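Local coordinates for protein necrotic enteritis toxin B (Clostridium perfringens, PDB 4I0N) that forms pores as a toxin of the leukocidin/hemolysin family with an alpha-hemolysin fold, presumably by inserting oligomers into host cell membranes, at residues L58-D67 with I239-D247; M79-V89 with L215-L226. All coordinates share one frame; numbering follows the deposited sequence.

Contact 1: L58-D67 with I239-D247; sequences LNLEGFIPSD and IIVEYQRFD
Apolar packing carries the first two thirds of this contact, beginning where L58 and I239 meet tip to tip, CD1 of the leucine 3.8 Å from CG1 of the isoleucine. L60 CD2 meets V241 CG1 in the same way; the two strands belong to facing sheets, run roughly parallel with segment axes 8.6 Å apart and cross at 28°, packed as in a beta sandwich. Y243 then reaches across. I64, with CG1 anti to its carbonyl carbon (chi1 -56°), lays CG1 over one face of the tyrosine ring as a CH-pi contact, 4.0 Å from the centroid. The phenolic OH ends 3.5 Å from CA of G62, where the missing side chain makes room for it, and is hydrogen-bonded to K38 O.

Polar chemistry takes over at the far end. R245 NH1 donates to P65 O (2.9 Å), a bent bond that meets the oxygen from above the carbonyl plane. The guanidinium grips D247 side-on, NE to OD1 at 2.8 Å and NH2 to OD2, both through syn lone pairs and close to its own plane; this pairing fixes its rotation. D67 crosses at about a right angle, its CB over the guanidinium face and its OD2 in a longer salt bridge to NH2 (3.5 Å). K80 pairs with both carboxylates, which probably offsets their mutual repulsion, and E270 also pairs with R245. In the fold, strand 53-65 is hydrogen-bonded between strands 37-47 and 219-231, while strand 236-255 lies between 76-92 and 258-279.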
loop_
_atom_site.group_PDB
_atom_site.type_symbol
_atom_site.label_atom_id
_atom_site.label_comp_id
_atom_site.label_asym_id
_atom_site.label_seq_id
_atom_site.Cartn_x
_atom_site.Cartn_y
_atom_site.Cartn_z
ATOM N N LEU A 58 2.232 14.590 -4.111
ATOM C CA LEU A 58 1.150 14.011 -3.331
ATOM C C LEU A 58 1.690 12.919 -2.403
ATOM O O LEU A 58 2.591 12.167 -2.772
ATOM C CB LEU A 58 0.065 13.420 -4.262
ATOM C CG LEU A 58 -0.600 14.392 -5.249
ATOM C CD1 LEU A 58 -1.714 13.698 -5.995
ATOM C CD2 LEU A 58 -1.147 15.610 -4.525
ATOM N N ASN A 59 1.140 12.831 -1.199
ATOM C CA ASN A 59 1.558 11.808 -0.258
ATOM C C ASN A 59 0.320 11.025 0.149
ATOM O O ASN A 59 -0.628 11.614 0.639
ATOM C CB ASN A 59 2.175 12.474 0.975
ATOM C CG ASN A 59 2.673 11.462 2.016
ATOM O OD1 ASN A 59 3.542 10.657 1.747
ATOM N ND2 ASN A 59 2.141 11.545 3.216
ATOM N N LEU A 60 0.328 9.716 -0.072
ATOM C CA LEU A 60 -0.781 8.856 0.357
ATOM C C LEU A 60 -0.379 8.115 1.629
ATOM O O LEU A 60 0.671 7.448 1.654
ATOM C CB LEU A 60 -1.141 7.843 -0.753
ATOM C CG LEU A 60 -2.073 6.717 -0.291
ATOM C CD1 LEU A 60 -3.456 7.274 0.095
ATOM C CD2 LEU A 60 -2.216 5.626 -1.380
ATOM N N GLU A 61 -1.182 8.243 2.687
ATOM C CA GLU A 61 -1.000 7.430 3.883
ATOM C C GLU A 61 -2.292 6.746 4.181
ATOM O O GLU A 61 -3.370 7.330 4.015
ATOM C CB GLU A 61 -0.681 8.298 5.101
ATOM C CG GLU A 61 0.516 9.132 4.977
ATOM C CD GLU A 61 0.533 10.146 6.089
ATOM O OE1 GLU A 61 0.073 11.284 5.859
ATOM O OE2 GLU A 61 0.936 9.768 7.210
ATOM N N GLY A 62 -2.210 5.519 4.656
ATOM C CA GLY A 62 -3.452 4.824 4.893
ATOM C C GLY A 62 -3.319 3.592 5.732
ATOM O O GLY A 62 -2.294 3.355 6.383
ATOM N N PHE A 63 -4.390 2.820 5.729
ATOM C CA PHE A 63 -4.407 1.592 6.480
ATOM C C PHE A 63 -5.370 0.615 5.838
ATOM O O PHE A 63 -6.495 0.987 5.464
ATOM C CB PHE A 63 -4.820 1.840 7.923
ATOM C CG PHE A 63 -4.711 0.619 8.781
ATOM C CD1 PHE A 63 -3.448 0.157 9.200
ATOM C CD2 PHE A 63 -5.843 -0.099 9.136
ATOM C CE1 PHE A 63 -3.344 -0.988 9.991
ATOM C CE2 PHE A 63 -5.744 -1.254 9.937
ATOM C CZ PHE A 63 -4.487 -1.699 10.356
ATOM N N ILE A 64 -4.920 -0.636 5.733
ATOM C CA ILE A 64 -5.762 -1.734 5.273
ATOM C C ILE A 64 -5.740 -2.817 6.365
ATOM O O ILE A 64 -4.673 -3.409 6.627
ATOM C CB ILE A 64 -5.289 -2.339 3.917
ATOM C CG1 ILE A 64 -5.193 -1.275 2.816
ATOM C CG2 ILE A 64 -6.222 -3.479 3.493
ATOM C CD1 ILE A 64 -4.342 -1.684 1.564
ATOM N N PRO A 65 -6.890 -3.081 7.010
ATOM C CA PRO A 65 -6.909 -4.122 8.065
ATOM C C PRO A 65 -6.565 -5.500 7.500
ATOM O O PRO A 65 -6.841 -5.773 6.326
ATOM C CB PRO A 65 -8.364 -4.134 8.573
ATOM C CG PRO A 65 -9.063 -3.032 7.869
ATOM C CD PRO A 65 -8.223 -2.490 6.761
ATOM N N SER A 66 -5.935 -6.347 8.315
ATOM C CA SER A 66 -5.538 -7.666 7.820
ATOM C C SER A 66 -6.760 -8.571 7.673
ATOM O O SER A 66 -6.791 -9.460 6.817
ATOM C CB SER A 66 -4.519 -8.331 8.763
ATOM O OG SER A 66 -5.075 -8.565 10.056
ATOM N N ASP A 67 -7.741 -8.348 8.540
ATOM C CA ASP A 67 -8.912 -9.230 8.667
ATOM C C ASP A 67 -8.525 -10.693 8.867
ATOM O O ASP A 67 -9.216 -11.606 8.409
ATOM C CB ASP A 67 -9.836 -9.080 7.458
ATOM C CG ASP A 67 -11.205 -9.666 7.700
ATOM O OD1 ASP A 67 -11.764 -9.433 8.789
ATOM O OD2 ASP A 67 -11.701 -10.390 6.822
ATOM N N ILE A 239 -7.708 11.999 -8.381
ATOM C CA ILE A 239 -6.870 10.858 -8.005
ATOM C C ILE A 239 -7.793 9.810 -7.376
ATOM O O ILE A 239 -8.625 10.132 -6.504
ATOM C CB ILE A 239 -5.749 11.270 -6.992
ATOM C CG1 ILE A 239 -4.657 12.083 -7.707
ATOM C CG2 ILE A 239 -5.182 10.026 -6.196
ATOM C CD1 ILE A 239 -3.771 11.289 -8.681
ATOM N N ILE A 240 -7.656 8.565 -7.835
ATOM C CA ILE A 240 -8.400 7.440 -7.288
ATOM C C ILE A 240 -7.417 6.529 -6.569
ATOM O O ILE A 240 -6.439 6.074 -7.154
ATOM C CB ILE A 240 -9.149 6.650 -8.390
ATOM C CG1 ILE A 240 -10.020 7.602 -9.235
ATOM C CG2 ILE A 240 -9.991 5.514 -7.765
ATOM C CD1 ILE A 240 -10.321 7.106 -10.630
ATOM N N VAL A 241 -7.671 6.275 -5.293
ATOM C CA VAL A 241 -6.837 5.360 -4.498
ATOM C C VAL A 241 -7.642 4.074 -4.375
ATOM O O VAL A 241 -8.749 4.115 -3.841
ATOM C CB VAL A 241 -6.604 5.932 -3.093
ATOM C CG1 VAL A 241 -5.808 4.929 -2.219
ATOM C CG2 VAL A 241 -5.825 7.254 -3.171
ATOM N N GLU A 242 -7.112 2.962 -4.899
ATOM C CA GLU A 242 -7.792 1.660 -4.867
ATOM C C GLU A 242 -6.976 0.746 -3.977
ATOM O O GLU A 242 -5.758 0.619 -4.160
ATOM C CB GLU A 242 -7.923 1.019 -6.251
ATOM C CG GLU A 242 -8.554 1.917 -7.297
ATOM C CD GLU A 242 -8.555 1.290 -8.676
ATOM O OE1 GLU A 242 -7.835 0.270 -8.914
ATOM O OE2 GLU A 242 -9.292 1.824 -9.533
ATOM N N TYR A 243 -7.646 0.150 -2.999
ATOM C CA TYR A 243 -7.014 -0.806 -2.106
ATOM C C TYR A 243 -7.648 -2.172 -2.323
ATOM O O TYR A 243 -8.873 -2.303 -2.378
ATOM C CB TYR A 243 -7.311 -0.419 -0.666
ATOM C CG TYR A 243 -6.672 0.810 -0.120
ATOM C CD1 TYR A 243 -5.433 1.283 -0.570
ATOM C CD2 TYR A 243 -7.280 1.464 0.954
ATOM C CE1 TYR A 243 -4.829 2.398 0.040
ATOM C CE2 TYR A 243 -6.690 2.555 1.563
ATOM C CZ TYR A 243 -5.489 3.033 1.110
ATOM O OH TYR A 243 -4.963 4.131 1.762
ATOM N N GLN A 244 -6.811 -3.195 -2.409
ATOM C CA GLN A 244 -7.285 -4.558 -2.614
ATOM C C GLN A 244 -6.482 -5.464 -1.702
ATOM O O GLN A 244 -5.270 -5.302 -1.574
ATOM C CB GLN A 244 -7.079 -4.897 -4.085
ATOM C CG GLN A 244 -7.818 -6.071 -4.620
ATOM C CD GLN A 244 -8.004 -5.917 -6.134
ATOM O OE1 GLN A 244 -7.414 -5.030 -6.761
ATOM N NE2 GLN A 244 -8.820 -6.749 -6.703
ATOM N N ARG A 245 -7.147 -6.410 -1.042
ATOM C CA ARG A 245 -6.435 -7.316 -0.171
ATOM C C ARG A 245 -6.766 -8.734 -0.615
ATOM O O ARG A 245 -7.932 -9.118 -0.594
ATOM C CB ARG A 245 -6.846 -7.086 1.290
ATOM C CG ARG A 245 -5.912 -7.804 2.286
ATOM C CD ARG A 245 -6.477 -7.905 3.709
ATOM N NE ARG A 245 -7.705 -8.708 3.721
ATOM C CZ ARG A 245 -8.870 -8.282 4.199
ATOM N NH1 ARG A 245 -8.970 -7.087 4.796
ATOM N NH2 ARG A 245 -9.934 -9.076 4.120
ATOM N N PHE A 246 -5.756 -9.477 -1.057
ATOM C CA PHE A 246 -5.954 -10.848 -1.542
ATOM C C PHE A 246 -5.669 -11.779 -0.393
ATOM O O PHE A 246 -4.541 -11.827 0.110
ATOM C CB PHE A 246 -5.028 -11.153 -2.708
ATOM C CG PHE A 246 -5.297 -10.292 -3.924
ATOM C CD1 PHE A 246 -6.342 -10.616 -4.787
ATOM C CD2 PHE A 246 -4.524 -9.172 -4.195
ATOM C CE1 PHE A 246 -6.611 -9.826 -5.924
ATOM C CE2 PHE A 246 -4.777 -8.389 -5.319
ATOM C CZ PHE A 246 -5.828 -8.720 -6.183
ATOM N N ASP A 247 -6.690 -12.534 -0.013
ATOM C CA ASP A 247 -6.606 -13.400 1.145
ATOM C C ASP A 247 -6.283 -14.811 0.713
ATOM O O ASP A 247 -6.594 -15.219 -0.415
ATOM C CB ASP A 247 -7.916 -13.364 1.929
ATOM C CG ASP A 247 -8.162 -12.018 2.611
ATOM O OD1 ASP A 247 -7.195 -11.347 3.038
ATOM O OD2 ASP A 247 -9.343 -11.649 2.713
HETATM O O HOH W 1 -7.324 -12.017 5.729
#

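Contact 2: M79-V89 with L215-L226; sequences MKWPETYRINV and LISGGFSPNMAL
The backbones of P82 and I216 come within 6.2 Å, CA to CA, and the chains draw apart to 9.2 Å at V89 and L226, with side chains filling the widening gap. Y85 carries much of the contact. With CG anti to the carbonyl carbon (chi1 -63°), its ring extends toward the end of helix 214-217, where OH donates to L215 O at 2.6 Å, in the carbonyl plane. F220 slides past in the opposite direction and sets CB squarely over the middle of the tyrosine ring, 3.6 Å from the centroid and 3° off the normal, while the two rings are inclined at 41°. G219 CA lies 3.4 Å from the hydroxyl, and its backbone angles are ones that suit glycine.

In this alpha-hemolysin fold the short helix 214-217 and strand 219-231 together face strand 76-92 of another sheet. A classic beta bulge at E83 and T84, opposite F246, marks the corner of that strand. Before it, the M79 side chain crosses that of I216 at about a right angle, CE against CG2, whereas W81, its NE1 hydrogen-bonded to N263 OD1, lies beside I216 and points the same way, CE3 4.0 Å from CD1. Beyond the corner, I87 CD1 reaches the edge of the F220 ring, 3.7 Å from CE2, and CG1 of I87 rests on P222 CB. V89 and L226 cross farther along, CG1 to CD2 at 3.7 Å.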
loop_
_atom_site.group_PDB
_atom_site.type_symbol
_atom_site.label_atom_id
_atom_site.label_comp_id
_atom_site.label_asym_id
_atom_site.label_seq_id
_atom_site.Cartn_x
_atom_site.Cartn_y
_atom_site.Cartn_z
ATOM N N MET A 79 -7.336 -20.702 8.923
ATOM C CA MET A 79 -6.869 -19.343 9.162
ATOM C C MET A 79 -6.887 -18.582 7.848
ATOM O O MET A 79 -6.140 -18.917 6.921
ATOM C CB MET A 79 -5.447 -19.381 9.735
ATOM C CG MET A 79 -4.787 -17.982 9.859
ATOM S SD MET A 79 -3.140 -18.179 10.574
ATOM C CE MET A 79 -2.319 -16.682 10.034
ATOM N N LYS A 80 -7.757 -17.572 7.759
ATOM C CA LYS A 80 -7.746 -16.668 6.626
ATOM C C LYS A 80 -6.751 -15.542 6.907
ATOM O O LYS A 80 -6.800 -14.925 7.979
ATOM C CB LYS A 80 -9.149 -16.098 6.372
ATOM C CG LYS A 80 -9.196 -15.238 5.108
ATOM C CD LYS A 80 -10.569 -14.682 4.836
ATOM C CE LYS A 80 -10.970 -13.566 5.818
ATOM N NZ LYS A 80 -10.194 -12.299 5.598
ATOM N N TRP A 81 -5.893 -15.227 5.937
ATOM C CA TRP A 81 -4.798 -14.286 6.178
ATOM C C TRP A 81 -4.488 -13.534 4.875
ATOM O O TRP A 81 -4.828 -14.028 3.798
ATOM C CB TRP A 81 -3.567 -15.036 6.727
ATOM C CG TRP A 81 -2.984 -16.029 5.767
ATOM C CD1 TRP A 81 -3.462 -17.279 5.469
ATOM C CD2 TRP A 81 -1.832 -15.831 4.954
ATOM N NE1 TRP A 81 -2.648 -17.883 4.527
ATOM C CE2 TRP A 81 -1.657 -17.003 4.176
ATOM C CE3 TRP A 81 -0.929 -14.763 4.795
ATOM C CZ2 TRP A 81 -0.607 -17.153 3.258
ATOM C CZ3 TRP A 81 0.125 -14.906 3.896
ATOM C CH2 TRP A 81 0.279 -16.106 3.137
ATOM N N PRO A 82 -3.909 -12.319 4.978
ATOM C CA PRO A 82 -3.673 -11.520 3.774
ATOM C C PRO A 82 -2.340 -11.864 3.116
ATOM O O PRO A 82 -1.268 -11.694 3.723
ATOM C CB PRO A 82 -3.672 -10.086 4.310
ATOM C CG PRO A 82 -3.106 -10.217 5.677
ATOM C CD PRO A 82 -3.683 -11.538 6.209
ATOM N N GLU A 83 -2.411 -12.373 1.890
ATOM C CA GLU A 83 -1.204 -12.788 1.198
ATOM C C GLU A 83 -0.629 -11.642 0.377
ATOM O O GLU A 83 0.594 -11.555 0.226
ATOM C CB GLU A 83 -1.456 -14.051 0.358
ATOM C CG GLU A 83 -0.175 -14.660 -0.272
ATOM C CD GLU A 83 0.224 -14.000 -1.586
ATOM O OE1 GLU A 83 -0.614 -13.284 -2.192
ATOM O OE2 GLU A 83 1.390 -14.197 -2.009
ATOM N N THR A 84 -1.498 -10.770 -0.148
ATOM C CA THR A 84 -1.064 -9.592 -0.926
ATOM C C THR A 84 -1.949 -8.386 -0.627
ATOM O O THR A 84 -3.190 -8.478 -0.687
ATOM C CB THR A 84 -1.045 -9.842 -2.492
ATOM O OG1 THR A 84 -0.062 -10.845 -2.820
ATOM C CG2 THR A 84 -0.685 -8.536 -3.247
ATOM N N TYR A 85 -1.316 -7.252 -0.311
ATOM C CA TYR A 85 -2.016 -5.973 -0.374
ATOM C C TYR A 85 -1.639 -5.258 -1.687
ATOM O O TYR A 85 -0.469 -5.081 -1.972
ATOM C CB TYR A 85 -1.605 -5.091 0.787
ATOM C CG TYR A 85 -1.937 -5.612 2.154
ATOM C CD1 TYR A 85 -3.120 -5.210 2.803
ATOM C CD2 TYR A 85 -1.044 -6.445 2.841
ATOM C CE1 TYR A 85 -3.421 -5.647 4.103
ATOM C CE2 TYR A 85 -1.343 -6.908 4.150
ATOM C CZ TYR A 85 -2.532 -6.495 4.763
ATOM O OH TYR A 85 -2.819 -6.920 6.048
ATOM N N ARG A 86 -2.636 -4.825 -2.454
ATOM C CA ARG A 86 -2.401 -4.065 -3.680
ATOM C C ARG A 86 -2.921 -2.643 -3.529
ATOM O O ARG A 86 -4.069 -2.420 -3.078
ATOM C CB ARG A 86 -3.088 -4.712 -4.870
ATOM C CG ARG A 86 -2.823 -3.924 -6.179
ATOM C CD ARG A 86 -3.302 -4.718 -7.390
ATOM N NE ARG A 86 -2.461 -5.888 -7.593
ATOM C CZ ARG A 86 -2.676 -6.835 -8.505
ATOM N NH1 ARG A 86 -3.718 -6.764 -9.322
ATOM N NH2 ARG A 86 -1.837 -7.864 -8.600
ATOM N N ILE A 87 -2.078 -1.686 -3.906
ATOM C CA ILE A 87 -2.445 -0.270 -3.811
ATOM C C ILE A 87 -2.309 0.292 -5.218
ATOM O O ILE A 87 -1.239 0.225 -5.809
ATOM C CB ILE A 87 -1.536 0.497 -2.804
ATOM C CG1 ILE A 87 -1.849 0.081 -1.354
ATOM C CG2 ILE A 87 -1.702 2.041 -2.939
ATOM C CD1 ILE A 87 -1.069 -1.100 -0.851
ATOM N N ASN A 88 -3.400 0.846 -5.747
ATOM C CA ASN A 88 -3.346 1.503 -7.047
ATOM C C ASN A 88 -3.646 2.976 -6.821
ATOM O O ASN A 88 -4.581 3.319 -6.080
ATOM C CB ASN A 88 -4.392 0.949 -8.007
ATOM C CG ASN A 88 -4.248 -0.537 -8.275
ATOM O OD1 ASN A 88 -3.155 -1.097 -8.294
ATOM N ND2 ASN A 88 -5.375 -1.185 -8.501
ATOM N N VAL A 89 -2.860 3.840 -7.451
ATOM C CA VAL A 89 -3.159 5.252 -7.428
ATOM C C VAL A 89 -3.307 5.674 -8.895
ATOM O O VAL A 89 -2.361 5.559 -9.669
ATOM C CB VAL A 89 -2.052 6.051 -6.703
ATOM C CG1 VAL A 89 -2.379 7.518 -6.723
ATOM C CG2 VAL A 89 -1.903 5.584 -5.233
ATOM N N LEU A 215 1.649 -7.205 9.622
ATOM C CA LEU A 215 0.817 -7.132 8.405
ATOM C C LEU A 215 -0.223 -8.262 8.347
ATOM O O LEU A 215 -1.235 -8.168 7.642
ATOM C CB LEU A 215 1.696 -7.152 7.143
ATOM C CG LEU A 215 2.148 -5.771 6.649
ATOM C CD1 LEU A 215 3.057 -5.015 7.652
ATOM C CD2 LEU A 215 2.887 -5.935 5.292
ATOM N N ILE A 216 0.021 -9.313 9.112
ATOM C CA ILE A 216 -0.956 -10.417 9.217
ATOM C C ILE A 216 -1.849 -10.260 10.457
ATOM O O ILE A 216 -3.079 -10.416 10.389
ATOM C CB ILE A 216 -0.245 -11.785 9.163
ATOM C CG1 ILE A 216 0.352 -11.965 7.757
ATOM C CG2 ILE A 216 -1.209 -12.945 9.497
ATOM C CD1 ILE A 216 1.354 -13.126 7.638
ATOM N N SER A 217 -1.244 -9.958 11.594
ATOM C CA SER A 217 -2.033 -9.826 12.824
ATOM C C SER A 217 -2.885 -8.556 12.839
ATOM O O SER A 217 -3.979 -8.549 13.393
ATOM C CB SER A 217 -1.120 -9.875 14.043
ATOM O OG SER A 217 -0.221 -8.779 14.014
ATOM N N GLY A 218 -2.415 -7.493 12.205
ATOM C CA GLY A 218 -3.091 -6.201 12.301
ATOM C C GLY A 218 -3.537 -5.634 10.964
ATOM O O GLY A 218 -4.715 -5.356 10.766
ATOM N N GLY A 219 -2.588 -5.445 10.058
ATOM C CA GLY A 219 -2.888 -4.816 8.765
ATOM C C GLY A 219 -1.691 -4.049 8.249
ATOM O O GLY A 219 -0.603 -4.067 8.865
ATOM N N PHE A 220 -1.873 -3.391 7.109
ATOM C CA PHE A 220 -0.769 -2.716 6.442
ATOM C C PHE A 220 -1.025 -1.219 6.474
ATOM O O PHE A 220 -2.168 -0.774 6.311
ATOM C CB PHE A 220 -0.627 -3.241 5.000
ATOM C CG PHE A 220 0.436 -2.537 4.179
ATOM C CD1 PHE A 220 1.750 -2.435 4.647
ATOM C CD2 PHE A 220 0.125 -2.016 2.919
ATOM C CE1 PHE A 220 2.742 -1.802 3.891
ATOM C CE2 PHE A 220 1.105 -1.366 2.146
ATOM C CZ PHE A 220 2.419 -1.257 2.648
ATOM N N SER A 221 0.034 -0.445 6.692
ATOM C CA SER A 221 -0.066 1.015 6.680
ATOM C C SER A 221 0.695 1.596 5.498
ATOM O O SER A 221 1.842 2.031 5.660
ATOM C CB SER A 221 0.506 1.627 7.965
ATOM O OG SER A 221 -0.176 1.146 9.101
ATOM N N PRO A 222 0.060 1.622 4.319
ATOM C CA PRO A 222 0.795 2.081 3.149
ATOM C C PRO A 222 1.195 3.560 3.239
ATOM O O PRO A 222 0.493 4.370 3.858
ATOM C CB PRO A 222 -0.189 1.848 2.002
ATOM C CG PRO A 222 -1.561 1.950 2.657
ATOM C CD PRO A 222 -1.341 1.269 4.000
ATOM N N ASN A 223 2.329 3.889 2.626
ATOM C CA ASN A 223 2.770 5.283 2.496
ATOM C C ASN A 223 3.515 5.322 1.174
ATOM O O ASN A 223 4.592 4.734 1.044
ATOM C CB ASN A 223 3.675 5.705 3.673
ATOM C CG ASN A 223 3.964 7.229 3.726
ATOM O OD1 ASN A 223 4.869 7.650 4.457
ATOM N ND2 ASN A 223 3.207 8.048 2.979
ATOM N N MET A 224 2.903 5.960 0.183
ATOM C CA MET A 224 3.484 6.097 -1.136
ATOM C C MET A 224 3.385 7.557 -1.516
ATOM O O MET A 224 2.606 8.302 -0.929
ATOM C CB MET A 224 2.763 5.242 -2.190
ATOM C CG MET A 224 2.983 3.757 -2.070
ATOM S SD MET A 224 1.898 2.989 -0.829
ATOM C CE MET A 224 2.487 1.288 -0.925
ATOM N N ALA A 225 4.160 7.975 -2.499
ATOM C CA ALA A 225 4.104 9.373 -2.910
ATOM C C ALA A 225 4.311 9.509 -4.404
ATOM O O ALA A 225 4.933 8.649 -5.040
ATOM C CB ALA A 225 5.133 10.208 -2.137
ATOM N N LEU A 226 3.797 10.598 -4.968
ATOM C CA LEU A 226 4.021 10.826 -6.375
ATOM C C LEU A 226 4.093 12.297 -6.714
ATOM O O LEU A 226 3.806 13.153 -5.860
ATOM C CB LEU A 226 2.949 10.108 -7.198
ATOM C CG LEU A 226 1.492 10.464 -6.992
ATOM C CD1 LEU A 226 1.199 11.867 -7.529
ATOM C CD2 LEU A 226 0.649 9.421 -7.740
#

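How the contacts relate
Both contacts lie deep in the chain, their centres about 6 Å apart, and bridge the same two sheets: strands 53-65 and 219-231 are neighbours in one, 236-255 and 76-92 in the other. Every touching residue of contact 2 is buried, whereas contact 1 also includes partly exposed residues and the exposed E61. Along the chain, contact 2 is nested within the loop closed by contact 1. Contact 1 passes from aliphatic packing to a charged cluster, whereas contact 2 stays mainly apolar and aromatic, with one buried hydroxyl-to-carbonyl bond. The seam between them is mixed: S66 OG is hydrogen-bonded to I216 O, while I64 packs on Y85 and L58 on L226.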